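PDB 4ODD: lipocalin allergen from Canis lupus familiaris, which probably binds small hydrophobic molecules in the cavity of its beta barrel, as other lipocalins do, and is a secreted allergen of dog dander. Local coordinates for residues T9-P14 with I41-P46; D74-G79 with Y86-D91. All coordinates share one frame; numbering follows the deposited sequence.

Contact 1 of 2, residues T9-P14 with I41-P46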
loop_
_atom_site.group_PDB
_atom_site.type_symbol
_atom_site.label_atom_id
_atom_site.label_comp_id
_atom_site.label_asym_id
_atom_site.label_seq_id
_atom_site.Cartn_x
_atom_site.Cartn_y
_atom_site.Cartn_z
ATOM N N THR A 9 -14.966 5.814 2.288
ATOM C CA THR A 9 -15.303 6.861 3.242
ATOM C C THR A 9 -14.502 6.687 4.519
ATOM O O THR A 9 -13.865 7.630 5.011
ATOM C CB THR A 9 -16.796 6.846 3.615
ATOM O OG1 THR A 9 -17.598 6.708 2.432
ATOM C CG2 THR A 9 -17.164 8.134 4.343
ATOM N N GLN A 10 -14.529 5.456 5.024
ATOM C CA GLN A 10 -14.014 5.127 6.343
ATOM C C GLN A 10 -12.498 5.001 6.435
ATOM O O GLN A 10 -11.973 4.763 7.517
ATOM C CB GLN A 10 -14.646 3.819 6.825
ATOM C CG GLN A 10 -16.141 3.903 7.063
ATOM C CD GLN A 10 -16.505 4.981 8.079
ATOM O OE1 GLN A 10 -16.726 6.141 7.717
ATOM N NE2 GLN A 10 -16.564 4.603 9.360
ATOM N N VAL A 11 -11.787 5.134 5.321
ATOM C CA VAL A 11 -10.372 4.764 5.343
ATOM C C VAL A 11 -9.470 5.868 5.855
ATOM O O VAL A 11 -8.333 5.612 6.251
ATOM C CB VAL A 11 -9.845 4.291 3.969
ATOM C CG1 VAL A 11 -10.867 3.432 3.297
ATOM C CG2 VAL A 11 -9.508 5.466 3.090
ATOM N N SER A 12 -9.966 7.096 5.841
ATOM C CA SER A 12 -9.143 8.208 6.264
ATOM C C SER A 12 -8.626 7.981 7.664
ATOM O O SER A 12 -9.346 7.473 8.526
ATOM C CB SER A 12 -9.922 9.504 6.188
ATOM O OG SER A 12 -9.909 9.975 4.852
ATOM N N GLY A 13 -7.363 8.333 7.878
ATOM C CA GLY A 13 -6.747 8.173 9.185
ATOM C C GLY A 13 -5.436 7.415 9.171
ATOM O O GLY A 13 -4.844 7.162 8.118
ATOM N N PRO A 14 -4.973 7.034 10.355
ATOM C CA PRO A 14 -3.637 6.448 10.471
ATOM C C PRO A 14 -3.623 5.013 9.949
ATOM O O PRO A 14 -4.648 4.306 10.006
ATOM C CB PRO A 14 -3.383 6.477 11.982
ATOM C CG PRO A 14 -4.756 6.338 12.594
ATOM C CD PRO A 14 -5.686 7.093 11.649
ATOM N N ILE A 41 -3.674 7.884 5.652
ATOM C CA ILE A 41 -4.342 8.210 4.410
ATOM C C ILE A 41 -5.434 9.252 4.604
ATOM O O ILE A 41 -6.191 9.209 5.582
ATOM C CB ILE A 41 -4.958 6.962 3.807
ATOM C CG1 ILE A 41 -3.845 5.990 3.425
ATOM C CG2 ILE A 41 -5.820 7.332 2.614
ATOM C CD1 ILE A 41 -4.333 4.579 3.166
ATOM N N ASN A 42 -5.509 10.185 3.659
ATOM C CA ASN A 42 -6.505 11.249 3.696
ATOM C C ASN A 42 -7.371 11.194 2.464
ATOM O O ASN A 42 -6.865 11.280 1.352
ATOM C CB ASN A 42 -5.831 12.613 3.752
ATOM C CG ASN A 42 -4.732 12.666 4.764
ATOM O OD1 ASN A 42 -3.655 12.096 4.560
ATOM N ND2 ASN A 42 -4.985 13.351 5.870
ATOM N N VAL A 43 -8.673 11.043 2.665
ATOM C CA VAL A 43 -9.642 11.134 1.577
ATOM C C VAL A 43 -10.334 12.507 1.518
ATOM O O VAL A 43 -11.005 12.908 2.466
ATOM C CB VAL A 43 -10.720 10.048 1.734
ATOM C CG1 VAL A 43 -11.600 9.972 0.495
ATOM C CG2 VAL A 43 -10.066 8.694 2.011
ATOM N N ASP A 44 -10.168 13.227 0.412
ATOM C CA ASP A 44 -10.872 14.496 0.202
ATOM C C ASP A 44 -12.044 14.234 -0.739
ATOM O O ASP A 44 -11.973 14.487 -1.949
ATOM C CB ASP A 44 -9.923 15.558 -0.364
ATOM C CG ASP A 44 -10.575 16.929 -0.500
ATOM O OD1 ASP A 44 -11.819 17.035 -0.382
ATOM O OD2 ASP A 44 -9.838 17.909 -0.751
ATOM N N ILE A 45 -13.113 13.726 -0.123
ATOM C CA ILE A 45 -14.275 13.135 -0.793
ATOM C C ILE A 45 -15.006 14.037 -1.777
ATOM O O ILE A 45 -15.481 13.564 -2.800
ATOM C CB ILE A 45 -15.298 12.607 0.234
ATOM C CG1 ILE A 45 -14.612 11.635 1.209
ATOM C CG2 ILE A 45 -16.482 11.960 -0.481
ATOM C CD1 ILE A 45 -15.377 11.380 2.515
ATOM N N PRO A 46 -15.132 15.328 -1.459
ATOM C CA PRO A 46 -15.644 16.274 -2.461
ATOM C C PRO A 46 -14.716 16.432 -3.670
ATOM O O PRO A 46 -15.152 16.234 -4.799
ATOM C CB PRO A 46 -15.728 17.594 -1.683
ATOM C CG PRO A 46 -14.921 17.372 -0.420
ATOM C CD PRO A 46 -15.077 15.926 -0.118
#
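Gly13 and Ile41 face each other as an antiparallel hydrogen-bonded pair and exchange two backbone bonds. Gly13 N donates to Ile41 O at 2.7 Å, and Ile41 N to Gly13 O at 2.8 Å. Two residues beyond Ile41, Val43 N bonds to a side chain instead of a backbone carbonyl. Val43 N donates to Ser12 OG at 2.7 Å, and the N-H points well at the oxygen (155°). Ser12 OG lies anti to its own carbonyl carbon (chi1 -82°), which carries it across to Val43. At the backbone angles of Gly13 (phi 128°) a side chain would be jammed against the carbonyl oxygen of Ser12.

This is where the first strand of the lipocalin barrel, 13-22, starts beside the end of strand 36-44. The GXW signature of the family, Gly13 to Trp15, begins here. Trp15 NE1 bonds to Val11 O, and Arg119 bonds to Pro14 O.

Apolar packing lies beside these bonds. Val11 turns its CG2 methyl to Val43 CG2, the two side chains crossing at about a right angle. The same Val11 methyl meets Ile41 CG2 at 4.2 Å. At the outer end, Thr9 CG2 touches the Ile45 CD1 methyl at 4.1 Å.

Contact 2 of 2, residues D74-G79 with Y86-D91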
loop_
_atom_site.group_PDB
_atom_site.type_symbol
_atom_site.label_atom_id
_atom_site.label_comp_id
_atom_site.label_asym_id
_atom_site.label_seq_id
_atom_site.Cartn_x
_atom_site.Cartn_y
_atom_site.Cartn_z
ATOM N N ASP A 74 -15.524 4.028 -10.848
ATOM C CA ASP A 74 -15.430 2.671 -10.332
ATOM C C ASP A 74 -14.293 2.569 -9.325
ATOM O O ASP A 74 -13.743 1.490 -9.096
ATOM C CB ASP A 74 -15.259 1.659 -11.466
ATOM C CG ASP A 74 -16.401 1.708 -12.462
ATOM O OD1 ASP A 74 -17.535 2.060 -12.064
ATOM O OD2 ASP A 74 -16.162 1.400 -13.645
ATOM N N ASN A 75 -13.939 3.715 -8.743
ATOM C CA ASN A 75 -13.073 3.764 -7.568
ATOM C C ASN A 75 -11.615 3.379 -7.797
ATOM O O ASN A 75 -10.969 2.812 -6.918
ATOM C CB ASN A 75 -13.651 2.873 -6.473
ATOM C CG ASN A 75 -15.101 3.172 -6.191
ATOM O OD1 ASN A 75 -15.902 3.392 -7.107
ATOM N ND2 ASN A 75 -15.451 3.190 -4.910
ATOM N N LEU A 76 -11.098 3.673 -8.978
ATOM C CA LEU A 76 -9.704 3.394 -9.242
ATOM C C LEU A 76 -8.889 4.613 -8.850
ATOM O O LEU A 76 -9.147 5.720 -9.344
ATOM C CB LEU A 76 -9.479 3.057 -10.711
ATOM C CG LEU A 76 -8.019 2.783 -11.081
ATOM C CD1 LEU A 76 -7.412 1.551 -10.324
ATOM C CD2 LEU A 76 -7.907 2.611 -12.576
ATOM N N ILE A 77 -7.924 4.417 -7.947
ATOM C CA ILE A 77 -7.120 5.533 -7.485
ATOM C C ILE A 77 -5.847 5.585 -8.289
ATOM O O ILE A 77 -5.130 4.590 -8.396
ATOM C CB ILE A 77 -6.799 5.448 -5.994
ATOM C CG1 ILE A 77 -8.083 5.463 -5.166
ATOM C CG2 ILE A 77 -5.975 6.637 -5.585
ATOM C CD1 ILE A 77 -8.345 4.168 -4.409
ATOM N N LYS A 78 -5.574 6.752 -8.856
ATOM C CA LYS A 78 -4.482 6.926 -9.805
ATOM C C LYS A 78 -3.592 8.046 -9.286
ATOM O O LYS A 78 -4.077 9.117 -8.905
ATOM C CB LYS A 78 -5.062 7.281 -11.196
ATOM C CG LYS A 78 -4.039 7.559 -12.331
ATOM C CD LYS A 78 -4.747 7.864 -13.668
ATOM C CE LYS A 78 -3.810 7.748 -14.900
ATOM N NZ LYS A 78 -4.570 7.506 -16.185
ATOM N N GLY A 79 -2.289 7.813 -9.266
ATOM C CA GLY A 79 -1.383 8.813 -8.752
ATOM C C GLY A 79 0.058 8.529 -9.107
ATOM O O GLY A 79 0.434 7.371 -9.349
ATOM N N TYR A 86 -1.977 2.580 -10.406
ATOM C CA TYR A 86 -3.395 2.324 -10.462
ATOM C C TYR A 86 -3.716 1.470 -9.248
ATOM O O TYR A 86 -3.335 0.290 -9.154
ATOM C CB TYR A 86 -3.756 1.643 -11.787
ATOM C CG TYR A 86 -3.344 2.493 -12.980
ATOM C CD1 TYR A 86 -4.288 3.212 -13.716
ATOM C CD2 TYR A 86 -2.006 2.615 -13.339
ATOM C CE1 TYR A 86 -3.902 4.018 -14.788
ATOM C CE2 TYR A 86 -1.613 3.415 -14.402
ATOM C CZ TYR A 86 -2.557 4.108 -15.121
ATOM O OH TYR A 86 -2.160 4.895 -16.168
ATOM N N PHE A 87 -4.407 2.095 -8.301
ATOM C CA PHE A 87 -4.540 1.548 -6.970
ATOM C C PHE A 87 -5.986 1.262 -6.612
ATOM O O PHE A 87 -6.906 1.978 -7.040
ATOM C CB PHE A 87 -3.913 2.521 -5.962
ATOM C CG PHE A 87 -3.925 2.026 -4.558
ATOM C CD1 PHE A 87 -4.793 2.573 -3.624
ATOM C CD2 PHE A 87 -3.080 1.000 -4.164
ATOM C CE1 PHE A 87 -4.808 2.109 -2.311
ATOM C CE2 PHE A 87 -3.093 0.528 -2.860
ATOM C CZ PHE A 87 -3.956 1.085 -1.931
ATOM N N ARG A 88 -6.181 0.223 -5.806
ATOM C CA ARG A 88 -7.510 -0.152 -5.372
ATOM C C ARG A 88 -7.474 -0.648 -3.947
ATOM O O ARG A 88 -6.559 -1.357 -3.556
ATOM C CB ARG A 88 -8.093 -1.239 -6.282
ATOM C CG ARG A 88 -8.517 -0.755 -7.676
ATOM C CD ARG A 88 -9.380 -1.802 -8.395
ATOM N NE ARG A 88 -9.600 -1.517 -9.816
ATOM C CZ ARG A 88 -10.418 -0.577 -10.289
ATOM N NH1 ARG A 88 -11.095 0.208 -9.466
ATOM N NH2 ARG A 88 -10.550 -0.407 -11.600
ATOM N N ILE A 89 -8.465 -0.255 -3.160
ATOM C CA ILE A 89 -8.687 -0.879 -1.877
ATOM C C ILE A 89 -9.453 -2.162 -2.147
ATOM O O ILE A 89 -10.538 -2.131 -2.717
ATOM C CB ILE A 89 -9.538 0.011 -0.985
ATOM C CG1 ILE A 89 -8.960 1.424 -0.957
ATOM C CG2 ILE A 89 -9.626 -0.569 0.424
ATOM C CD1 ILE A 89 -7.523 1.450 -0.558
ATOM N N ILE A 90 -8.891 -3.293 -1.755
ATOM C CA ILE A 90 -9.565 -4.566 -1.958
ATOM C C ILE A 90 -10.565 -4.846 -0.831
ATOM O O ILE A 90 -11.600 -5.471 -1.050
ATOM C CB ILE A 90 -8.556 -5.734 -2.019
ATOM C CG1 ILE A 90 -7.541 -5.523 -3.149
ATOM C CG2 ILE A 90 -9.281 -7.047 -2.185
ATOM C CD1 ILE A 90 -8.184 -5.272 -4.485
ATOM N N ASP A 91 -10.256 -4.376 0.375
ATOM C CA ASP A 91 -11.031 -4.765 1.553
ATOM C C ASP A 91 -10.708 -3.892 2.763
ATOM O O ASP A 91 -9.572 -3.460 2.943
ATOM C CB ASP A 91 -10.738 -6.235 1.887
ATOM C CG ASP A 91 -11.934 -6.947 2.490
ATOM O OD1 ASP A 91 -13.066 -6.739 2.003
ATOM O OD2 ASP A 91 -11.738 -7.717 3.452
#
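Ile77 and Phe87 are joined by two backbone hydrogen bonds, Ile77 N to Phe87 O at 2.8 Å and Phe87 N to Ile77 O at 2.6 Å. The next pair, Lys78 and Tyr86, is non-hydrogen-bonded. A third polar link is weak: Arg88 NH1 reaches Asp74 O at 3.0 Å, but the N-H...O angle is only 128°. This backbone oxygen sits at the edge of the guanidinium group.

The two strands, 77-80 and 84-92, form a beta hairpin in the wall of the lipocalin barrel. Strand 62-71 flanks one side of the hairpin and strand 96-104 the other.

Side-chain packing falls on both faces of the hairpin. On one, Ile77 and Phe87 lie side by side, with Ile77 CD1 4.0 Å from Phe87 CD1. Phe52 packs edge-to-face with the Phe87 ring, and Leu8 of helix 6-10 touches Ile77. On the other, Leu76 branches between two partners. Leu76 CD2 meets the edge of the Tyr86 ring, 3.8 Å from Tyr86 CD1. Leu76 CD1 is a methyl laid on the flat face of the Arg88 guanidinium, over its centre and 3.7 Å above the plane.

Lys78 runs beside Tyr86. Lys78 CG is anti to the backbone N (chi1 178°) and the chain stays extended beyond it. This lays Lys78 CE alongside Tyr86, 3.5 Å from Tyr86 OH.

From the N terminus, the chain passes through helix 6-10 into the first barrel strand. Contact 1 closes a loop of 26 residues, which holds most of strand 13-22, helix 25-28 and the start of strand 36-44. Strands 49-57 and 62-71 follow before contact 2 opens. Contact 2 closes a much shorter loop, the turn of hairpin 77-80 and 84-92. The two loops stand in series and neither nest nor cross. They are about 13 Å apart between centres, and they do not touch. Both belong to the same curled antiparallel sheet. Helix 6-10 runs into contact 1 at Thr9, and earlier residues of the same helix lie against contact 2.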